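Local coordinates for protein mannosephosphate isomerase, putative (Archaeoglobus fulgidus, PDB 1ZX5) that probably interconverts mannose 6-phosphate and fructose 6-phosphate as a zinc-dependent type I mannosephosphate isomerase of the cupin superfamily, at residues F7-Q12 with A267-G272; N14-P19 with I36-E41. All coordinates share one frame; numbering follows the deposited sequence.

Contact 1 (F7-Q12 with A267-G272)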
# COMPACT_ATOMS: atom_id res chain seq x y z
N PHE A 7 15.87 2.12 13.20
CA PHE A 7 15.24 2.90 12.17
C PHE A 7 16.06 2.91 10.89
O PHE A 7 17.19 3.42 10.87
CB PHE A 7 14.98 4.34 12.66
CG PHE A 7 14.36 4.41 14.04
CD1 PHE A 7 13.10 3.87 14.28
CD2 PHE A 7 15.05 5.02 15.08
CE1 PHE A 7 12.54 3.93 15.56
CE2 PHE A 7 14.49 5.09 16.35
CZ PHE A 7 13.23 4.54 16.59
N ILE A 8 15.49 2.34 9.83
CA ILE A 8 16.14 2.24 8.54
C ILE A 8 15.39 3.14 7.56
O ILE A 8 14.17 3.10 7.49
CB ILE A 8 16.23 0.77 8.06
CG1 ILE A 8 17.11 -0.05 9.02
CG2 ILE A 8 16.73 0.68 6.59
CD1 ILE A 8 17.03 -1.57 8.83
N PHE A 9 16.15 3.96 6.84
CA PHE A 9 15.58 4.94 5.93
C PHE A 9 15.89 4.58 4.49
O PHE A 9 16.85 3.85 4.24
CB PHE A 9 16.10 6.34 6.31
CG PHE A 9 15.64 6.78 7.67
CD1 PHE A 9 14.39 7.36 7.83
CD2 PHE A 9 16.44 6.56 8.79
CE1 PHE A 9 13.95 7.75 9.09
CE2 PHE A 9 16.00 6.94 10.06
CZ PHE A 9 14.75 7.53 10.21
N GLN A 10 15.08 5.05 3.54
CA GLN A 10 15.45 4.92 2.12
C GLN A 10 16.57 5.87 1.81
O GLN A 10 16.53 7.02 2.24
CB GLN A 10 14.27 5.21 1.18
CG GLN A 10 13.24 4.12 1.18
CD GLN A 10 12.33 4.14 -0.03
OE1 GLN A 10 12.05 5.18 -0.63
NE2 GLN A 10 11.85 2.98 -0.38
N ALA A 11 17.56 5.39 1.06
CA ALA A 11 18.68 6.21 0.59
C ALA A 11 18.28 7.19 -0.53
O ALA A 11 18.82 8.29 -0.62
CB ALA A 11 19.80 5.30 0.11
N GLN A 12 17.35 6.75 -1.38
CA GLN A 12 16.86 7.54 -2.51
C GLN A 12 15.37 7.28 -2.70
O GLN A 12 14.87 6.21 -2.32
CB GLN A 12 17.65 7.24 -3.81
CG GLN A 12 17.82 5.75 -4.16
CD GLN A 12 18.41 5.50 -5.56
OE1 GLN A 12 19.43 6.09 -5.94
NE2 GLN A 12 17.78 4.61 -6.31
N ALA A 267 16.57 9.24 15.85
CA ALA A 267 16.44 9.63 14.45
C ALA A 267 15.25 10.58 14.36
O ALA A 267 14.64 10.91 15.36
CB ALA A 267 16.22 8.41 13.57
N ASP A 268 14.94 11.03 13.16
CA ASP A 268 13.69 11.77 12.99
C ASP A 268 12.98 11.39 11.70
O ASP A 268 13.54 10.68 10.87
CB ASP A 268 13.90 13.29 13.15
CG ASP A 268 14.75 13.91 12.04
OD1 ASP A 268 15.22 13.20 11.14
OD2 ASP A 268 14.95 15.14 12.09
N LEU A 269 11.75 11.84 11.56
CA LEU A 269 10.95 11.50 10.39
C LEU A 269 10.08 12.68 9.98
O LEU A 269 9.27 13.18 10.78
CB LEU A 269 10.11 10.24 10.67
CG LEU A 269 9.37 9.60 9.49
CD1 LEU A 269 10.35 9.06 8.46
CD2 LEU A 269 8.45 8.49 10.00
N HIS A 270 10.24 13.14 8.74
CA HIS A 270 9.44 14.24 8.20
C HIS A 270 8.20 13.71 7.53
O HIS A 270 8.20 12.57 7.04
CB HIS A 270 10.27 15.04 7.19
CG HIS A 270 11.41 15.78 7.79
ND1 HIS A 270 11.35 17.13 8.08
CD2 HIS A 270 12.64 15.37 8.18
CE1 HIS A 270 12.49 17.51 8.63
NE2 HIS A 270 13.29 16.47 8.69
N ARG A 271 7.15 14.53 7.54
CA ARG A 271 5.92 14.29 6.78
C ARG A 271 6.27 13.85 5.35
O ARG A 271 7.06 14.50 4.68
CB ARG A 271 5.06 15.57 6.77
CG ARG A 271 3.99 15.67 5.65
CD ARG A 271 3.35 17.07 5.63
NE ARG A 271 2.83 17.47 4.31
CZ ARG A 271 3.58 17.97 3.33
NH1 ARG A 271 3.02 18.31 2.17
NH2 ARG A 271 4.90 18.13 3.49
N GLY A 272 5.67 12.76 4.88
CA GLY A 272 5.91 12.30 3.51
C GLY A 272 6.96 11.20 3.38
O GLY A 272 7.19 10.68 2.27
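The methyl group of A267 meets two phenylalanine rings, F7 and F9, and this shared CB is the centre of an almost wholly apolar contact between the N-terminal segment and an outer strand of the C-terminal cupin region. F9 carries most of it. Its CG stands anti to the carbonyl carbon (chi1 -65°), which sends the ring across to strand 267-269, where its far end lies against three consecutive residues. CZ is 3.8 Å from A267 CB, and CE1 is 3.9 Å from L269 CD1. Both methyl groups come in at the rim of the ring, near its plane, and neither lies over a face. Between them CZ also comes within 3.4 Å of D268 O, which approaches the ring obliquely. L269 places its CG anti to the backbone N (chi1 -171°); although its CB does not point at the ring, the CD1 branch reaches it, the two side chains crossing obliquely. F7 contributes less, bringing CD2 to 3.9 Å from A267 CB. Its ring also meets F284 edge-to-face, while its backbone N bonds to E265 OE2. The CB of D268 points away from the contact, though the side chain's end turns back, and OD2 is hydrogen-bonded to Y258 OH. The backbones are too far apart to pair as neighbouring strands, with the CA atoms of F9 and L269 9.2 Å apart. Each segment has its own partner instead: F9 bonds through its backbone to L53, and L269 to F259. The chemistry therefore implies a hold of modest extent, mainly by apolar packing.

Contact 2 (N14-P19 with I36-E41)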
# COMPACT_ATOMS: atom_id res chain seq x y z
N ASN A 14 11.92 6.34 -4.61
CA ASN A 14 11.57 5.29 -5.56
C ASN A 14 10.21 5.65 -6.17
O ASN A 14 9.17 5.15 -5.75
CB ASN A 14 11.56 3.94 -4.84
CG ASN A 14 11.51 2.75 -5.80
OD1 ASN A 14 11.50 2.92 -7.02
ND2 ASN A 14 11.45 1.53 -5.24
N LEU A 15 10.24 6.53 -7.17
CA LEU A 15 9.04 7.13 -7.75
C LEU A 15 8.68 6.52 -9.09
O LEU A 15 9.55 6.01 -9.79
CB LEU A 15 9.20 8.65 -7.90
CG LEU A 15 9.68 9.40 -6.64
CD1 LEU A 15 9.83 10.91 -6.91
CD2 LEU A 15 8.76 9.11 -5.43
N VAL A 16 7.39 6.57 -9.43
CA VAL A 16 6.87 6.04 -10.69
C VAL A 16 6.04 7.12 -11.37
O VAL A 16 5.07 7.62 -10.79
CB VAL A 16 5.99 4.76 -10.48
CG1 VAL A 16 5.61 4.12 -11.81
CG2 VAL A 16 6.72 3.73 -9.60
N GLU A 17 6.43 7.47 -12.59
CA GLU A 17 5.69 8.40 -13.44
C GLU A 17 4.42 7.75 -13.97
O GLU A 17 4.45 6.61 -14.43
CB GLU A 17 6.58 8.90 -14.61
CG GLU A 17 7.82 9.69 -14.11
CD GLU A 17 8.83 10.03 -15.19
OE1 GLU A 17 8.45 10.11 -16.38
OE2 GLU A 17 10.01 10.25 -14.86
N ARG A 18 3.31 8.47 -13.87
CA ARG A 18 2.02 7.98 -14.36
C ARG A 18 1.28 9.13 -15.01
O ARG A 18 1.36 10.26 -14.51
CB ARG A 18 1.16 7.42 -13.23
CG ARG A 18 1.72 6.21 -12.54
CD ARG A 18 1.72 4.98 -13.45
NE ARG A 18 2.01 3.80 -12.64
CZ ARG A 18 2.60 2.69 -13.09
NH1 ARG A 18 2.96 2.60 -14.37
NH2 ARG A 18 2.83 1.68 -12.26
N PRO A 19 0.56 8.85 -16.11
CA PRO A 19 -0.17 9.94 -16.77
C PRO A 19 -1.29 10.48 -15.87
O PRO A 19 -1.65 11.65 -15.97
CB PRO A 19 -0.73 9.28 -18.05
CG PRO A 19 -0.79 7.80 -17.74
CD PRO A 19 0.38 7.55 -16.79
N ILE A 36 3.71 12.27 -11.27
CA ILE A 36 4.20 11.18 -10.44
C ILE A 36 2.99 10.50 -9.82
O ILE A 36 2.28 11.11 -9.00
CB ILE A 36 5.13 11.66 -9.29
CG1 ILE A 36 6.28 12.56 -9.80
CG2 ILE A 36 5.61 10.47 -8.44
CD1 ILE A 36 7.36 11.87 -10.61
N GLY A 37 2.75 9.24 -10.20
CA GLY A 37 1.61 8.51 -9.66
C GLY A 37 1.87 7.73 -8.37
O GLY A 37 0.93 7.48 -7.61
N GLU A 38 3.13 7.33 -8.14
CA GLU A 38 3.46 6.38 -7.08
C GLU A 38 4.80 6.65 -6.44
O GLU A 38 5.72 7.14 -7.09
CB GLU A 38 3.44 4.93 -7.60
CG GLU A 38 2.27 4.64 -8.57
CD GLU A 38 2.18 3.19 -9.00
OE1 GLU A 38 2.77 2.31 -8.31
OE2 GLU A 38 1.51 2.93 -10.02
N SER A 39 4.90 6.34 -5.15
CA SER A 39 6.16 6.24 -4.45
C SER A 39 6.19 4.91 -3.74
O SER A 39 5.32 4.65 -2.92
CB SER A 39 6.30 7.35 -3.41
OG SER A 39 7.45 7.09 -2.62
N TRP A 40 7.19 4.09 -4.04
CA TRP A 40 7.33 2.75 -3.48
C TRP A 40 8.24 2.83 -2.27
O TRP A 40 9.41 3.21 -2.38
CB TRP A 40 7.87 1.77 -4.54
CG TRP A 40 6.87 1.46 -5.67
CD1 TRP A 40 5.88 2.28 -6.16
CD2 TRP A 40 6.80 0.26 -6.46
NE1 TRP A 40 5.20 1.66 -7.18
CE2 TRP A 40 5.73 0.42 -7.38
CE3 TRP A 40 7.53 -0.94 -6.47
CZ2 TRP A 40 5.38 -0.58 -8.31
CZ3 TRP A 40 7.17 -1.94 -7.39
CH2 TRP A 40 6.11 -1.75 -8.29
N GLU A 41 7.69 2.50 -1.10
CA GLU A 41 8.39 2.69 0.16
C GLU A 41 8.89 1.35 0.67
O GLU A 41 8.09 0.50 1.06
CB GLU A 41 7.44 3.34 1.19
CG GLU A 41 6.72 4.61 0.69
CD GLU A 41 7.58 5.87 0.79
OE1 GLU A 41 8.37 5.99 1.74
OE2 GLU A 41 7.48 6.75 -0.09
O HOH W 1 10.11 6.69 -2.52
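R18 grips E38 across an antiparallel strand pair, 15-17 with 36-41, that forms one edge of a six-stranded sheet in the catalytic cupin region. A classic beta bulge interrupts the pairing: G37 and E38 both face V16, whose carbonyl O accepts from both backbone nitrogens. Beyond the bulge, R18 bends at chi2 (-69°) and packs its CG 3.7 Å from G37 CA, where a side chain on G37 would clash. The guanidinium then meets E38 side-on, NE at 2.8 Å and NH2 at 2.9 Å from the single oxygen OE2. That oxygen lies in the guanidinium plane, yet both nitrogens reach it from above the same face of the carboxylate, the two planes being 49° apart. V16 CG1 sits over the centre of one guanidinium face. On its other branch, V16 CG2 touches W40 obliquely, and the indole N-H is turned to the second carboxylate oxygen, OE1, which also has a salt bridge to R88. A glutamine in place of E38 would probably leave R18 and R88 without their shared negative charge. On the sheet's other face, L15 CD2 packs 3.6 Å from S39 CB. S39 OG bonds to E41 OE2, and one water accepts from N14 N at 2.8 Å while donating to S39 OG at 2.7 Å.

From the N terminus, the chain runs through 7-12, which pairs with strand 51-54 in a small three-stranded sheet, and almost at once enters strand 15-17. Contact 2 then closes a short loop holding helix 24-28 and belongs to the six-stranded catalytic sheet. Contact 1 closes only after some 225 further residues, when 267-272 returns in the C-terminal cupin region; the shorter loop lies wholly within this long one. One contact is thus local strand pairing and the other joins distant parts of the fold. Their centres are 18 Å apart, but Q10 NE2 lies 3.2 Å from W40 O, a probable hydrogen bond linking the two directly.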